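Local coordinates for protein beta-glucosidase (Chaetomella raphigera, PDB 6JXG) that probably hydrolyses terminal, non-reducing beta-D-glucosyl residues to release beta-D-glucose, as a secreted glycoside hydrolase of family 3 involved in cellulose breakdown, at residues R287-A290 with S291-F294; S279-D282 with D283-T286. All coordinates share one frame; numbering follows the deposited sequence.

Both contacts are local ones on a single helix, 278-294, a helix of the glycosyl hydrolase family 3 N-terminal region, a TIM-barrel type of domain. Contact 2 comes first in the chain, with residues 279-286, and contact 1 follows directly with 287-294, so the two make up almost the whole helix. Their centres lie about 12 Å apart. Contact 2 is farther from the centre of the chain and is partly buried, its side chains meeting helices 7-17, 22-29 and 265-272. Contact 1 is buried and touches helix 7-17 as well as strands 151-157 and 228-231. Helix 7-17 thus runs beside both contacts, while the strands of the N-terminal sheet are met at contact 1.

Contact 1 (R287-A290 with S291-F294); sequences RILA and SWYF
The rings of Tyr293 and Trp292 are both reached by Leu289, through CB and CD2 respectively, and Trp292 CE3 sits over one face of the Tyr293 ring, near its centre, 3.8 Å above the plane. Leu289 CD2 comes obliquely to the indole, 4.4 Å from Trp292 CE3, and Leu289 CB makes a plain apolar touch with Tyr293 CE2 at 4.3 Å. The backbone of Leu289 is close as well, Leu289 O lying obliquely to the phenol ring, 3.1 Å from Tyr293 CD2. The two aromatics leave the backbone differently: CG of Trp292 is anti to its own N (chi1 -173°), whereas CG of Tyr293 stands anti to its carbonyl carbon (chi1 -73°), and this sets the CE3 corner of the indole over the phenol face, the two planes well inclined to each other. Beneath them runs regular alpha-helix, each N-H bonding to the carbonyl four residues back. Tyr293 N to Leu289 O measures 2.9 Å and is nearly straight at 172°; Phe294 N to Ala290 O is shorter, 2.7 Å. This is the later half of helix 278-294 in the family 3 N-terminal region, and Ser291 and Trp292 both touch Gln151 of strand 151-157. The hydroxyl of Ser291 hydrogen-bonds to Ala195 O, while Phe294 stacks on Trp6. Arg287 turns its guanidinium to other partners, NH1 bonding to the carbonyls of Phe225 and Gly227.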
ATOM      1  N   ARG A 287     -20.720   4.145 -17.002  1.00 11.25           N
ATOM      2  CA  ARG A 287     -19.880   3.686 -15.907  1.00 10.79           C
ATOM      3  C   ARG A 287     -19.362   4.871 -15.043  1.00 10.55           C
ATOM      4  O   ARG A 287     -19.422   4.841 -13.811  1.00 11.00           O
ATOM      5  CB  ARG A 287     -18.726   2.878 -16.444  1.00 10.37           C
ATOM      6  CG  ARG A 287     -19.105   1.480 -16.965  1.00 12.79           C
ATOM      7  CD  ARG A 287     -17.968   0.784 -17.679  1.00 12.40           C
ATOM      8  NE  ARG A 287     -18.316  -0.595 -17.982  1.00 13.06           N
ATOM      9  CZ  ARG A 287     -18.378  -1.611 -17.112  1.00 14.41           C
ATOM     10  NH1 ARG A 287     -18.006  -1.458 -15.861  1.00 15.19           N
ATOM     11  NH2 ARG A 287     -18.788  -2.803 -17.552  1.00 15.69           N
ATOM     12  N   ILE A 288     -18.824   5.894 -15.699  1.00 10.28           N
ATOM     13  CA  ILE A 288     -18.291   7.095 -15.046  1.00  9.37           C
ATOM     14  C   ILE A 288     -19.379   7.776 -14.194  1.00 10.31           C
ATOM     15  O   ILE A 288     -19.185   8.045 -13.000  1.00  9.48           O
ATOM     16  CB  ILE A 288     -17.755   8.109 -16.080  1.00  9.51           C
ATOM     17  CG1 ILE A 288     -16.595   7.487 -16.857  1.00  9.55           C
ATOM     18  CG2 ILE A 288     -17.276   9.394 -15.382  1.00 10.19           C
ATOM     19  CD1 ILE A 288     -16.232   8.109 -18.177  1.00  9.75           C
ATOM     20  N   LEU A 289     -20.556   7.923 -14.803  1.00 10.86           N
ATOM     21  CA  LEU A 289     -21.701   8.533 -14.098  1.00 11.16           C
ATOM     22  C   LEU A 289     -22.189   7.599 -12.978  1.00 11.76           C
ATOM     23  O   LEU A 289     -22.575   8.060 -11.914  1.00 12.51           O
ATOM     24  CB  LEU A 289     -22.853   8.883 -15.094  1.00 11.22           C
ATOM     25  CG  LEU A 289     -22.488   9.943 -16.154  1.00 12.60           C
ATOM     26  CD1 LEU A 289     -23.738  10.191 -16.978  1.00 14.50           C
ATOM     27  CD2 LEU A 289     -22.006  11.273 -15.557  1.00 14.15           C
ATOM     28  N   ALA A 290     -22.223   6.284 -13.210  1.00 12.50           N
ATOM     29  CA  ALA A 290     -22.651   5.362 -12.170  1.00 12.38           C
ATOM     30  C   ALA A 290     -21.788   5.553 -10.890  1.00 13.20           C
ATOM     31  O   ALA A 290     -22.303   5.546  -9.783  1.00 13.63           O
ATOM     32  CB  ALA A 290     -22.571   3.934 -12.647  1.00 13.03           C
ATOM     33  N   SER A 291     -20.486   5.616 -11.061  1.00 12.37           N
ATOM     34  CA  SER A 291     -19.570   5.767  -9.939  1.00 11.82           C
ATOM     35  C   SER A 291     -19.774   7.095  -9.188  1.00 12.01           C
ATOM     36  O   SER A 291     -19.759   7.164  -7.950  1.00 12.55           O
ATOM     37  CB  SER A 291     -18.145   5.661 -10.479  1.00 12.38           C
ATOM     38  OG  SER A 291     -17.831   4.264 -10.749  1.00 11.33           O
ATOM     39  N   TRP A 292     -20.011   8.142  -9.956  1.00 11.77           N
ATOM     40  CA  TRP A 292     -20.406   9.472  -9.441  1.00 12.17           C
ATOM     41  C   TRP A 292     -21.645   9.423  -8.555  1.00 11.70           C
ATOM     42  O   TRP A 292     -21.630   9.898  -7.388  1.00 10.29           O
ATOM     43  CB  TRP A 292     -20.598  10.426 -10.636  1.00 12.43           C
ATOM     44  CG  TRP A 292     -20.840  11.876 -10.326  1.00 13.42           C
ATOM     45  CD1 TRP A 292     -19.989  12.709  -9.679  1.00 13.24           C
ATOM     46  CD2 TRP A 292     -21.965  12.678 -10.716  1.00 13.40           C
ATOM     47  NE1 TRP A 292     -20.519  13.970  -9.615  1.00 14.83           N
ATOM     48  CE2 TRP A 292     -21.716  13.977 -10.265  1.00 13.87           C
ATOM     49  CE3 TRP A 292     -23.109  12.442 -11.487  1.00 13.99           C
ATOM     50  CZ2 TRP A 292     -22.563  14.994 -10.460  1.00 13.71           C
ATOM     51  CZ3 TRP A 292     -23.973  13.485 -11.675  1.00 14.67           C
ATOM     52  CH2 TRP A 292     -23.681  14.751 -11.159  1.00 14.63           C
ATOM     53  N   TYR A 293     -22.695   8.819  -9.100  1.00 11.19           N
ATOM     54  CA  TYR A 293     -23.944   8.641  -8.356  1.00 12.74           C
ATOM     55  C   TYR A 293     -23.770   7.657  -7.218  1.00 13.23           C
ATOM     56  O   TYR A 293     -24.334   7.867  -6.152  1.00 14.68           O
ATOM     57  CB  TYR A 293     -25.045   8.120  -9.248  1.00 11.85           C
ATOM     58  CG  TYR A 293     -25.604   9.121 -10.220  1.00 11.78           C
ATOM     59  CD1 TYR A 293     -26.241  10.252  -9.748  1.00 11.78           C
ATOM     60  CD2 TYR A 293     -25.537   8.936 -11.585  1.00 11.88           C
ATOM     61  CE1 TYR A 293     -26.769  11.177 -10.586  1.00 12.85           C
ATOM     62  CE2 TYR A 293     -26.096   9.884 -12.458  1.00 12.91           C
ATOM     63  CZ  TYR A 293     -26.716  11.001 -11.908  1.00 14.64           C
ATOM     64  OH  TYR A 293     -27.254  12.016 -12.691  1.00 16.72           O
ATOM     65  N   PHE A 294     -22.992   6.583  -7.441  1.00 13.82           N
ATOM     66  CA  PHE A 294     -22.801   5.540  -6.413  1.00 14.13           C
ATOM     67  C   PHE A 294     -22.276   6.065  -5.085  1.00 13.59           C
ATOM     68  O   PHE A 294     -22.814   5.739  -4.050  1.00 12.68           O
ATOM     69  CB  PHE A 294     -21.885   4.399  -6.920  1.00 13.45           C
ATOM     70  CG  PHE A 294     -21.727   3.290  -5.926  1.00 13.45           C
ATOM     71  CD1 PHE A 294     -20.705   3.311  -4.989  1.00 13.98           C
ATOM     72  CD2 PHE A 294     -22.647   2.289  -5.876  1.00 14.53           C
ATOM     73  CE1 PHE A 294     -20.576   2.321  -4.010  1.00 13.18           C
ATOM     74  CE2 PHE A 294     -22.503   1.245  -4.958  1.00 14.82           C
ATOM     75  CZ  PHE A 294     -21.444   1.290  -3.995  1.00 14.88           C
TER

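Contact 2 (S279-D282 with D283-T286); sequences SRLD and DMVT
Arg280 reaches Asp283 because its chain doubles back on the helix: CG starts anti to the backbone N, then bends at chi2 (73°) and chi3 bring the guanidinium back beside the next turn. Asp283 also has CG anti to its own N, and its carboxylate meets the guanidinium at the edge, turned steeply against it with the planes 64° apart. The resulting salt bridge, an i to i+3 pair along one helix of the TIM-barrel-type N-terminal region, runs from Arg280 NH2 to Asp283 OD2 over 3.0 Å, fairly straight at 162°, on the anti lone pair of OD2, which itself lies close to the guanidinium plane. Met284 crosses the arginine at about a right angle and lays CG over one guanidinium face, 3.3 Å from Arg280 NH2. The charge is shared out: Arg280 NH2 also pairs with Asp248, its NH1 bonds to the carbonyls of Ala243 and Leu247, and Asp283 OD2 takes a second salt bridge from Arg287. A leucine in place of Arg280 would probably leave Asp248 without this charged mate, make Asp283 rely on Arg287, and strip Met284 of the flat surface under its CG.

On the apolar side, Leu281 CD1 touches Met284 SD at 4.1 Å and Val285 CG2 at 4.2 Å. One turn on, Asp282 O is gripped twice by Thr286, from opposite faces of the carbonyl plane: by the backbone N at 2.9 Å and by OG1 at 2.8 Å, the hydroxyl donating. Such a bond back to the i-4 carbonyl is a common way for a helical threonine to satisfy its OG1 when buried.

Leu281 and Met284 pack on helix 265-272, Met284 and Val285 on helix 22-29, and Val285 and Thr286 on helix 7-17, so that this half of helix 278-294 is set among three other helices.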
ATOM      1  N   SER A 279     -22.171   2.097 -28.786  1.00 14.59           N
ATOM      2  CA  SER A 279     -22.454   1.429 -27.537  1.00 15.15           C
ATOM      3  C   SER A 279     -21.241   1.435 -26.557  1.00 14.68           C
ATOM      4  O   SER A 279     -21.416   1.424 -25.302  1.00 15.43           O
ATOM      5  CB  SER A 279     -22.893   0.005 -27.802  1.00 15.45           C
ATOM      6  OG  SER A 279     -21.808  -0.717 -28.369  1.00 15.10           O
ATOM      7  N   ARG A 280     -20.048   1.473 -27.120  1.00 14.53           N
ATOM      8  CA  ARG A 280     -18.823   1.453 -26.314  1.00 14.03           C
ATOM      9  C   ARG A 280     -18.677   2.798 -25.606  1.00 14.05           C
ATOM     10  O   ARG A 280     -18.479   2.870 -24.374  1.00 13.10           O
ATOM     11  CB  ARG A 280     -17.583   1.075 -27.156  1.00 12.82           C
ATOM     12  CG  ARG A 280     -16.242   0.982 -26.322  1.00 12.16           C
ATOM     13  CD  ARG A 280     -16.167  -0.256 -25.417  1.00 11.47           C
ATOM     14  NE  ARG A 280     -16.633   0.035 -24.090  1.00 11.47           N
ATOM     15  CZ  ARG A 280     -15.933   0.784 -23.211  1.00 11.90           C
ATOM     16  NH1 ARG A 280     -14.712   1.186 -23.492  1.00 11.61           N
ATOM     17  NH2 ARG A 280     -16.446   1.066 -22.034  1.00 12.55           N
ATOM     18  N   LEU A 281     -18.835   3.876 -26.348  1.00 14.63           N
ATOM     19  CA  LEU A 281     -18.831   5.225 -25.668  1.00 14.81           C
ATOM     20  C   LEU A 281     -19.971   5.400 -24.625  1.00 15.13           C
ATOM     21  O   LEU A 281     -19.784   5.938 -23.521  1.00 12.30           O
ATOM     22  CB  LEU A 281     -18.892   6.371 -26.697  1.00 15.88           C
ATOM     23  CG  LEU A 281     -19.081   7.818 -26.256  1.00 15.53           C
ATOM     24  CD1 LEU A 281     -17.962   8.261 -25.318  1.00 15.40           C
ATOM     25  CD2 LEU A 281     -19.120   8.712 -27.475  1.00 17.20           C
ATOM     26  N   ASP A 282     -21.154   4.919 -24.972  1.00 14.27           N
ATOM     27  CA  ASP A 282     -22.286   4.950 -24.082  1.00 14.03           C
ATOM     28  C   ASP A 282     -21.954   4.177 -22.816  1.00 13.96           C
ATOM     29  O   ASP A 282     -22.296   4.634 -21.716  1.00 13.07           O
ATOM     30  CB  ASP A 282     -23.531   4.351 -24.736  1.00 15.38           C
ATOM     31  CG  ASP A 282     -24.112   5.260 -25.846  1.00 19.46           C
ATOM     32  OD1 ASP A 282     -23.682   6.415 -26.005  1.00 18.52           O
ATOM     33  OD2 ASP A 282     -25.066   4.816 -26.541  1.00 17.80           O
ATOM     34  N   ASP A 283     -21.275   3.048 -22.961  1.00 12.13           N
ATOM     35  CA  ASP A 283     -20.931   2.207 -21.829  1.00 13.32           C
ATOM     36  C   ASP A 283     -19.924   2.947 -20.941  1.00 12.61           C
ATOM     37  O   ASP A 283     -20.062   2.968 -19.743  1.00 12.94           O
ATOM     38  CB  ASP A 283     -20.356   0.883 -22.293  1.00 14.35           C
ATOM     39  CG  ASP A 283     -20.039  -0.029 -21.149  1.00 16.86           C
ATOM     40  OD1 ASP A 283     -20.981  -0.566 -20.556  1.00 17.47           O
ATOM     41  OD2 ASP A 283     -18.870  -0.151 -20.807  1.00 13.90           O
ATOM     42  N   MET A 284     -18.975   3.632 -21.545  1.00 12.76           N
ATOM     43  CA  MET A 284     -17.956   4.398 -20.802  1.00 10.73           C
ATOM     44  C   MET A 284     -18.598   5.445 -19.919  1.00 11.41           C
ATOM     45  O   MET A 284     -18.318   5.557 -18.746  1.00 11.06           O
ATOM     46  CB  MET A 284     -17.043   5.133 -21.768  1.00 11.24           C
ATOM     47  CG  MET A 284     -16.089   4.342 -22.592  1.00 11.66           C
ATOM     48  SD  MET A 284     -15.273   5.549 -23.720  1.00 13.22           S
ATOM     49  CE  MET A 284     -14.422   4.580 -24.888  1.00 12.22           C
ATOM     50  N   VAL A 285     -19.491   6.229 -20.498  1.00 11.97           N
ATOM     51  CA  VAL A 285     -20.210   7.271 -19.776  1.00 12.42           C
ATOM     52  C   VAL A 285     -21.122   6.766 -18.724  1.00 12.57           C
ATOM     53  O   VAL A 285     -21.201   7.357 -17.639  1.00 13.73           O
ATOM     54  CB  VAL A 285     -20.965   8.182 -20.765  1.00 12.98           C
ATOM     55  CG1 VAL A 285     -21.679   9.289 -19.988  1.00 12.68           C
ATOM     56  CG2 VAL A 285     -19.954   8.835 -21.689  1.00 13.72           C
ATOM     57  N   THR A 286     -21.851   5.674 -19.014  1.00 11.98           N
ATOM     58  CA  THR A 286     -22.699   5.081 -18.048  1.00 12.10           C
ATOM     59  C   THR A 286     -21.907   4.689 -16.789  1.00 10.77           C
ATOM     60  O   THR A 286     -22.356   4.940 -15.691  1.00 10.08           O
ATOM     61  CB  THR A 286     -23.445   3.846 -18.584  1.00 13.12           C
ATOM     62  OG1 THR A 286     -24.202   4.173 -19.773  1.00 12.42           O
ATOM     63  CG2 THR A 286     -24.367   3.316 -17.556  1.00 14.70           C
TER